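Local coordinates for protein alpha-fucosidase GH29 (Fusarium graminearum, PDB 4PSR) that hydrolyses alpha-L-fucosides, and probably releases fucose linked alpha-1,6 to the innermost N-acetylglucosamine of glycoprotein glycans, at residues 196-200 / 201-205; 355-358 / 359-363; 465-468 / 469-472. All blocks are in the same frame, centred on the assembly; numbering follows the deposited sequence.

Contact 1 of 3, residues 196-200 / 201-205; sequences GQLPR and DEEDQ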
loop_
_atom_site.group_PDB
_atom_site.type_symbol
_atom_site.label_atom_id
_atom_site.label_comp_id
_atom_site.label_asym_id
_atom_site.label_seq_id
_atom_site.Cartn_x
_atom_site.Cartn_y
_atom_site.Cartn_z
ATOM N N GLY A 196 6.653 -1.058 27.261
ATOM C CA GLY A 196 7.655 -1.901 26.630
ATOM C C GLY A 196 8.895 -2.124 27.485
ATOM O O GLY A 196 9.998 -2.214 26.931
ATOM N N GLN A 197 8.722 -2.217 28.806
ATOM C CA GLN A 197 9.823 -2.384 29.753
ATOM C C GLN A 197 9.898 -3.777 30.364
ATOM O O GLN A 197 10.645 -3.981 31.304
ATOM C CB GLN A 197 9.694 -1.348 30.872
ATOM C CG GLN A 197 9.933 0.076 30.420
ATOM C CD GLN A 197 9.832 1.085 31.544
ATOM O OE1 GLN A 197 9.910 0.735 32.729
ATOM N NE2 GLN A 197 9.643 2.338 31.181
ATOM N N LEU A 198 9.126 -4.733 29.869
ATOM C CA LEU A 198 9.212 -6.093 30.390
ATOM C C LEU A 198 10.499 -6.732 29.886
ATOM O O LEU A 198 11.111 -6.232 28.947
ATOM C CB LEU A 198 8.013 -6.936 29.929
ATOM C CG LEU A 198 6.636 -6.489 30.415
ATOM C CD1 LEU A 198 5.556 -7.233 29.648
ATOM C CD2 LEU A 198 6.508 -6.742 31.900
ATOM N N PRO A 199 10.904 -7.864 30.475
ATOM C CA PRO A 199 12.063 -8.563 29.912
ATOM C C PRO A 199 11.854 -8.886 28.440
ATOM O O PRO A 199 10.722 -9.153 28.003
ATOM C CB PRO A 199 12.130 -9.835 30.760
ATOM C CG PRO A 199 11.548 -9.409 32.097
ATOM C CD PRO A 199 10.403 -8.503 31.702
ATOM N N ARG A 200 12.911 -8.891 27.627
ATOM C CA ARG A 200 12.748 -9.053 26.176
ATOM C C ARG A 200 12.118 -10.391 25.782
ATOM O O ARG A 200 11.347 -10.438 24.827
ATOM C CB ARG A 200 14.065 -8.834 25.393
ATOM C CG ARG A 200 13.889 -8.958 23.863
ATOM C CD ARG A 200 15.053 -8.361 23.067
ATOM N NE ARG A 200 15.199 -6.930 23.327
ATOM C CZ ARG A 200 14.717 -5.954 22.555
ATOM N NH1 ARG A 200 14.890 -4.688 22.914
ATOM N NH2 ARG A 200 14.089 -6.231 21.429
ATOM N N ASP A 201 12.410 -11.474 26.492
ATOM C CA ASP A 201 11.794 -12.746 26.130
ATOM C C ASP A 201 10.279 -12.661 26.308
ATOM O O ASP A 201 9.507 -13.241 25.515
ATOM C CB ASP A 201 12.421 -13.949 26.871
ATOM C CG ASP A 201 11.997 -14.053 28.330
ATOM O OD1 ASP A 201 12.009 -13.040 29.054
ATOM O OD2 ASP A 201 11.664 -15.179 28.761
ATOM N N GLU A 202 9.853 -11.908 27.318
ATOM C CA GLU A 202 8.435 -11.731 27.576
ATOM C C GLU A 202 7.835 -10.818 26.520
ATOM O O GLU A 202 6.696 -11.054 26.088
ATOM C CB GLU A 202 8.212 -11.145 28.961
ATOM C CG GLU A 202 8.560 -12.134 30.063
ATOM C CD GLU A 202 8.381 -11.581 31.461
ATOM O OE1 GLU A 202 7.598 -10.614 31.634
ATOM O OE2 GLU A 202 9.037 -12.148 32.375
ATOM N N GLU A 203 8.572 -9.796 26.095
ATOM C CA GLU A 203 8.071 -8.865 25.066
ATOM C C GLU A 203 7.938 -9.597 23.738
ATOM O O GLU A 203 6.952 -9.384 23.021
ATOM C CB GLU A 203 8.986 -7.638 24.878
ATOM C CG GLU A 203 9.040 -6.690 26.074
ATOM C CD GLU A 203 7.847 -5.799 26.260
ATOM O OE1 GLU A 203 6.875 -5.916 25.462
ATOM O OE2 GLU A 203 7.856 -4.960 27.203
ATOM N N ASP A 204 8.920 -10.425 23.376
ATOM C CA ASP A 204 8.854 -11.191 22.135
ATOM C C ASP A 204 7.650 -12.139 22.157
ATOM O O ASP A 204 6.925 -12.304 21.176
ATOM C CB ASP A 204 10.175 -11.950 21.873
ATOM C CG ASP A 204 11.301 -11.042 21.380
ATOM O OD1 ASP A 204 11.041 -10.168 20.527
ATOM O OD2 ASP A 204 12.454 -11.228 21.862
ATOM N N GLN A 205 7.426 -12.780 23.291
ATOM C CA GLN A 205 6.275 -13.640 23.435
ATOM C C GLN A 205 4.966 -12.850 23.314
ATOM O O GLN A 205 4.018 -13.344 22.676
ATOM C CB GLN A 205 6.332 -14.396 24.787
ATOM C CG GLN A 205 5.163 -15.338 25.008
ATOM C CD GLN A 205 5.242 -16.559 24.099
ATOM O OE1 GLN A 205 6.236 -17.288 24.121
ATOM N NE2 GLN A 205 4.205 -16.803 23.310
#
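Pro199 O takes two backbone N-H groups from the start of the helix. Glu203 N gives the sounder bond, at 2.9 Å. Glu202 N also bonds to this oxygen, but weakly, with an N-H...O angle of only 122°. One residue on, Asp204 N bonds to Arg200 O at 2.8 Å. The buried Glu203 side chain turns back over this first turn. A bend about CB-CG (chi2 -76°) carries its carboxylate to the loop, where OE2 accepts Leu198 N at 3.0 Å. The N-H arrives on the anti side of OE2, slightly out of the carboxylate plane. Leu198 CB packs against OE2 at 3.4 Å. The nearby helix start probably favours the negative charge of Glu203. The extended Glu202 chain crosses the proline ring at a slant, OE1 3.5 Å from Pro199 CD. The charged atoms of Arg200 and Asp204 do not meet; each has its own partner. In one of two modelled conformers Arg200 NH2 bonds to Asn177. Asp204 OD1 bonds to Tyr176 and to the backbone of Asp245. A short loop thus joins helix 189-195, ended by Gly196 in a Schellman motif, to helix 200-218, with Pro199 as N-cap, at the periphery of the TIM-barrel domain.

Contact 2 of 3, residues 355-358 / 359-363; sequences QIKV and LNDIG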
loop_
_atom_site.group_PDB
_atom_site.type_symbol
_atom_site.label_atom_id
_atom_site.label_comp_id
_atom_site.label_asym_id
_atom_site.label_seq_id
_atom_site.Cartn_x
_atom_site.Cartn_y
_atom_site.Cartn_z
ATOM N N GLN A 355 -12.425 15.240 5.229
ATOM C CA GLN A 355 -12.018 13.882 4.898
ATOM C C GLN A 355 -13.151 13.121 4.230
ATOM O O GLN A 355 -12.930 12.348 3.286
ATOM C CB GLN A 355 -11.548 13.168 6.159
ATOM C CG GLN A 355 -10.251 13.755 6.722
ATOM C CD GLN A 355 -9.763 12.962 7.911
ATOM O OE1 GLN A 355 -9.582 11.743 7.814
ATOM N NE2 GLN A 355 -9.585 13.622 9.051
ATOM N N ILE A 356 -14.363 13.305 4.742
ATOM C CA ILE A 356 -15.552 12.724 4.115
ATOM C C ILE A 356 -15.638 13.140 2.639
ATOM O O ILE A 356 -15.888 12.313 1.750
ATOM C CB ILE A 356 -16.834 13.100 4.898
ATOM C CG1 ILE A 356 -16.772 12.503 6.306
ATOM C CG2 ILE A 356 -18.078 12.615 4.157
ATOM C CD1 ILE A 356 -17.927 12.897 7.215
ATOM N N LYS A 357 -15.437 14.423 2.372
ATOM C CA LYS A 357 -15.481 14.899 0.985
ATOM C C LYS A 357 -14.436 14.213 0.087
ATOM O O LYS A 357 -14.741 13.820 -1.036
ATOM C CB LYS A 357 -15.331 16.417 0.950
ATOM C CG LYS A 357 -15.041 17.025 -0.415
ATOM C CD LYS A 357 -16.191 16.895 -1.413
ATOM C CE LYS A 357 -16.040 17.916 -2.548
ATOM N NZ LYS A 357 -14.600 18.204 -2.876
ATOM N N VAL A 358 -13.207 14.060 0.574
ATOM C CA VAL A 358 -12.204 13.340 -0.195
ATOM C C VAL A 358 -12.654 11.900 -0.469
ATOM O O VAL A 358 -12.546 11.430 -1.595
ATOM C CB VAL A 358 -10.843 13.381 0.532
ATOM C CG1 VAL A 358 -9.850 12.464 -0.123
ATOM C CG2 VAL A 358 -10.321 14.826 0.537
ATOM N N LEU A 359 -13.142 11.197 0.553
ATOM C CA LEU A 359 -13.567 9.819 0.360
ATOM C C LEU A 359 -14.732 9.744 -0.627
ATOM O O LEU A 359 -14.759 8.873 -1.478
ATOM C CB LEU A 359 -13.995 9.188 1.696
ATOM C CG LEU A 359 -12.821 8.921 2.633
ATOM C CD1 LEU A 359 -13.316 8.649 4.023
ATOM C CD2 LEU A 359 -12.010 7.758 2.150
ATOM N N ASN A 360 -15.702 10.666 -0.509
ATOM C CA ASN A 360 -16.826 10.720 -1.451
ATOM C C ASN A 360 -16.330 10.905 -2.895
ATOM O O ASN A 360 -16.811 10.244 -3.837
ATOM C CB ASN A 360 -17.752 11.885 -1.123
ATOM C CG ASN A 360 -18.546 11.728 0.152
ATOM O OD1 ASN A 360 -18.672 10.660 0.750
ATOM N ND2 ASN A 360 -19.121 12.834 0.574
ATOM N N ASP A 361 -15.354 11.788 -3.079
ATOM C CA ASP A 361 -14.799 12.073 -4.400
ATOM C C ASP A 361 -14.028 10.881 -4.986
ATOM O O ASP A 361 -14.108 10.598 -6.176
ATOM C CB ASP A 361 -13.840 13.277 -4.385
ATOM C CG ASP A 361 -14.538 14.611 -4.185
ATOM O OD1 ASP A 361 -15.776 14.664 -4.360
ATOM O OD2 ASP A 361 -13.829 15.602 -3.870
ATOM N N ILE A 362 -13.239 10.186 -4.160
ATOM C CA ILE A 362 -12.611 8.946 -4.639
ATOM C C ILE A 362 -13.680 7.938 -5.080
ATOM O O ILE A 362 -13.536 7.285 -6.109
ATOM C CB ILE A 362 -11.676 8.341 -3.543
ATOM C CG1 ILE A 362 -10.520 9.292 -3.244
ATOM C CG2 ILE A 362 -11.172 6.971 -3.990
ATOM C CD1 ILE A 362 -9.803 8.906 -1.938
ATOM N N GLY A 363 -14.726 7.808 -4.282
ATOM C CA GLY A 363 -15.815 6.894 -4.606
ATOM C C GLY A 363 -16.542 7.235 -5.896
ATOM O O GLY A 363 -16.919 6.346 -6.640
#
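Lys357 and Asp361 make the one salt bridge of this contact, one helical turn apart. Lys357 NZ lies 2.9 Å from Asp361 OD2 and meets its syn lone pair. The lysine bends at chi2 (67°) and again near its end, which brings the amine back to Asp361 OD2. Its CE also lies along the carboxylate, 3.5 Å from Asp361 OD2. That oxygen has a second partner in Ser322 OG, which should help fix the rotation of the carboxylate. Backbone bonds follow the regular alpha-helical i to i+4 pattern. Leu359 N bonds to Gln355 O, Asn360 N to Ile356 O at 2.8 Å, Asp361 N to Lys357 O, and Ile362 N to Val358 O. The remaining contacts are van der Waals. Asn360 runs beside Ile356, its ND2 3.7 Å from Ile356 CG2. Val358 CG1 meets Ile362 CD1 at 4.0 Å on the buried side. Both of these side chains pack on Met325 of helix 322-334. Leu359 and Ile356 touch Ile111 of helix 105-114. Leu359 and Ile362 also rest on strand 337-343, the last strand of the barrel. Helix 353-369 thus packs outside that strand and against helices 105-114 and 322-334.

Contact 3 of 3, residues 465-468 / 469-472; sequences EQSK and DALD
Glu465 and Asp472 face each other as an antiparallel hydrogen-bonded pair. Asp472 N bonds to Glu465 O at 2.8 Å, close to the line of the carbonyl. The return bond, Glu465 N to Asp472 O, is 3.1 Å long. Nearer the turn, Ser467 N bonds to Ala470 O at 2.9 Å. The reverse bond, Ala470 N to Ser467 O, is weak at 3.5 Å. Lys468 and Asp469 are the two residues of the tight turn between, and their helical backbone angles fit type I.

The serine hydroxyl sits where polar groups from the returning chain converge. Ser467 OG is 2.9 Å from Asp472 OD2 and 3.1 Å from Ala470 O, and its single proton could go to either. A chi1 of 64° turns OG toward Ala470 and Asp472. The Asp472 carboxylate also reaches a further strand: OD1 bonds to Ser430 OG of strand 428-431.

Gln466 and Leu471 form the non-hydrogen-bonded pair. Gln466 NE2 bonds to the backbone oxygens of Leu434 and Val440. Leu471 bends its CD1 back to 3.8 Å from Glu465 O. Asp472 CB also packs on that oxygen. Ala470 touches Ser430 of strand 428-431.

This is a two-residue beta hairpin that forms the edge and middle strands of a three-stranded antiparallel sheet in the C-terminal domain. In the conformer given, the charged atoms of Lys468 and Asp469 are not in contact. The backbone bonds hold the hairpin, and the Ser467 hydroxyl probably adds to them. Asp472 bonds to Ser430 and may also take the Ser467 proton, which would limit how its carboxylate can turn.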
loop_
_atom_site.group_PDB
_atom_site.type_symbol
_atom_site.label_atom_id
_atom_site.label_comp_id
_atom_site.label_asym_id
_atom_site.label_seq_id
_atom_site.Cartn_x
_atom_site.Cartn_y
_atom_site.Cartn_z
ATOM N N GLU A 465 -4.161 8.510 -35.451
ATOM C CA GLU A 465 -3.093 8.249 -36.402
ATOM C C GLU A 465 -1.884 7.870 -35.588
ATOM O O GLU A 465 -1.740 8.344 -34.467
ATOM C CB GLU A 465 -2.712 9.502 -37.208
ATOM C CG GLU A 465 -3.742 10.037 -38.169
ATOM C CD GLU A 465 -3.988 9.131 -39.360
ATOM O OE1 GLU A 465 -3.090 8.337 -39.756
ATOM O OE2 GLU A 465 -5.106 9.226 -39.902
ATOM N N GLN A 466 -1.009 7.056 -36.169
ATOM C CA GLN A 466 0.231 6.629 -35.534
ATOM C C GLN A 466 1.417 7.347 -36.162
ATOM O O GLN A 466 1.811 7.041 -37.286
ATOM C CB GLN A 466 0.408 5.111 -35.675
ATOM C CG GLN A 466 1.565 4.554 -34.878
ATOM C CD GLN A 466 1.859 3.106 -35.180
ATOM O OE1 GLN A 466 1.801 2.667 -36.334
ATOM N NE2 GLN A 466 2.197 2.351 -34.138
ATOM N N SER A 467 1.986 8.302 -35.437
ATOM C CA SER A 467 3.227 8.944 -35.842
ATOM C C SER A 467 4.411 8.159 -35.296
ATOM O O SER A 467 4.216 7.188 -34.544
ATOM C CB SER A 467 3.257 10.395 -35.332
ATOM O OG SER A 467 3.262 10.467 -33.899
ATOM N N LYS A 468 5.628 8.548 -35.678
ATOM C CA LYS A 468 6.837 8.018 -35.062
ATOM C C LYS A 468 6.783 8.162 -33.562
ATOM O O LYS A 468 7.114 7.231 -32.831
ATOM C CB LYS A 468 8.069 8.757 -35.573
ATOM C CG LYS A 468 8.390 8.470 -37.005
ATOM C CD LYS A 468 9.511 9.374 -37.483
ATOM C CE LYS A 468 10.842 9.016 -36.852
ATOM N NZ LYS A 468 11.923 9.913 -37.350
ATOM N N ASP A 469 6.364 9.333 -33.105
ATOM C CA ASP A 469 6.432 9.661 -31.690
ATOM C C ASP A 469 5.336 8.979 -30.867
ATOM O O ASP A 469 5.564 8.671 -29.697
ATOM C CB ASP A 469 6.343 11.175 -31.490
ATOM C CG ASP A 469 7.585 11.919 -31.974
ATOM O OD1 ASP A 469 8.663 11.299 -32.102
ATOM O OD2 ASP A 469 7.480 13.140 -32.212
ATOM N N ALA A 470 4.168 8.733 -31.453
ATOM C CA ALA A 470 3.014 8.287 -30.663
ATOM C C ALA A 470 1.797 7.834 -31.441
ATOM O O ALA A 470 1.580 8.234 -32.587
ATOM C CB ALA A 470 2.568 9.431 -29.740
ATOM N N LEU A 471 0.952 7.054 -30.785
ATOM C CA LEU A 471 -0.435 6.941 -31.216
ATOM C C LEU A 471 -1.161 8.210 -30.785
ATOM O O LEU A 471 -1.347 8.467 -29.587
ATOM C CB LEU A 471 -1.122 5.707 -30.629
ATOM C CG LEU A 471 -2.638 5.563 -30.759
ATOM C CD1 LEU A 471 -3.085 5.621 -32.228
ATOM C CD2 LEU A 471 -3.165 4.270 -30.123
ATOM N N ASP A 472 -1.574 9.003 -31.772
ATOM C CA ASP A 472 -2.200 10.291 -31.543
ATOM C C ASP A 472 -3.711 10.167 -31.662
ATOM O O ASP A 472 -4.241 9.993 -32.759
ATOM C CB ASP A 472 -1.646 11.308 -32.551
ATOM C CG ASP A 472 -0.160 11.533 -32.386
ATOM O OD1 ASP A 472 0.279 11.796 -31.245
ATOM O OD2 ASP A 472 0.584 11.437 -33.385
#

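All three contacts are local, and they follow one another along the chain. Contacts 1 and 2 belong to the TIM-barrel domain, while contact 3 lies in the C-terminal domain. Contact 2 is the most deeply placed, with half its touching residues buried. It lies wholly within one helix and adds an apolar face and a salt bridge. Contact 1 lies at the periphery, where a buried glutamate pairs with loop backbone instead of a charge. Contact 3 is also peripheral, but holds two strands by backbone bonds, probably helped by a serine hydroxyl. Contacts 1 and 3 lie on opposite sides of the chain's centre, their centres about 63 Å apart. None of the three touches another.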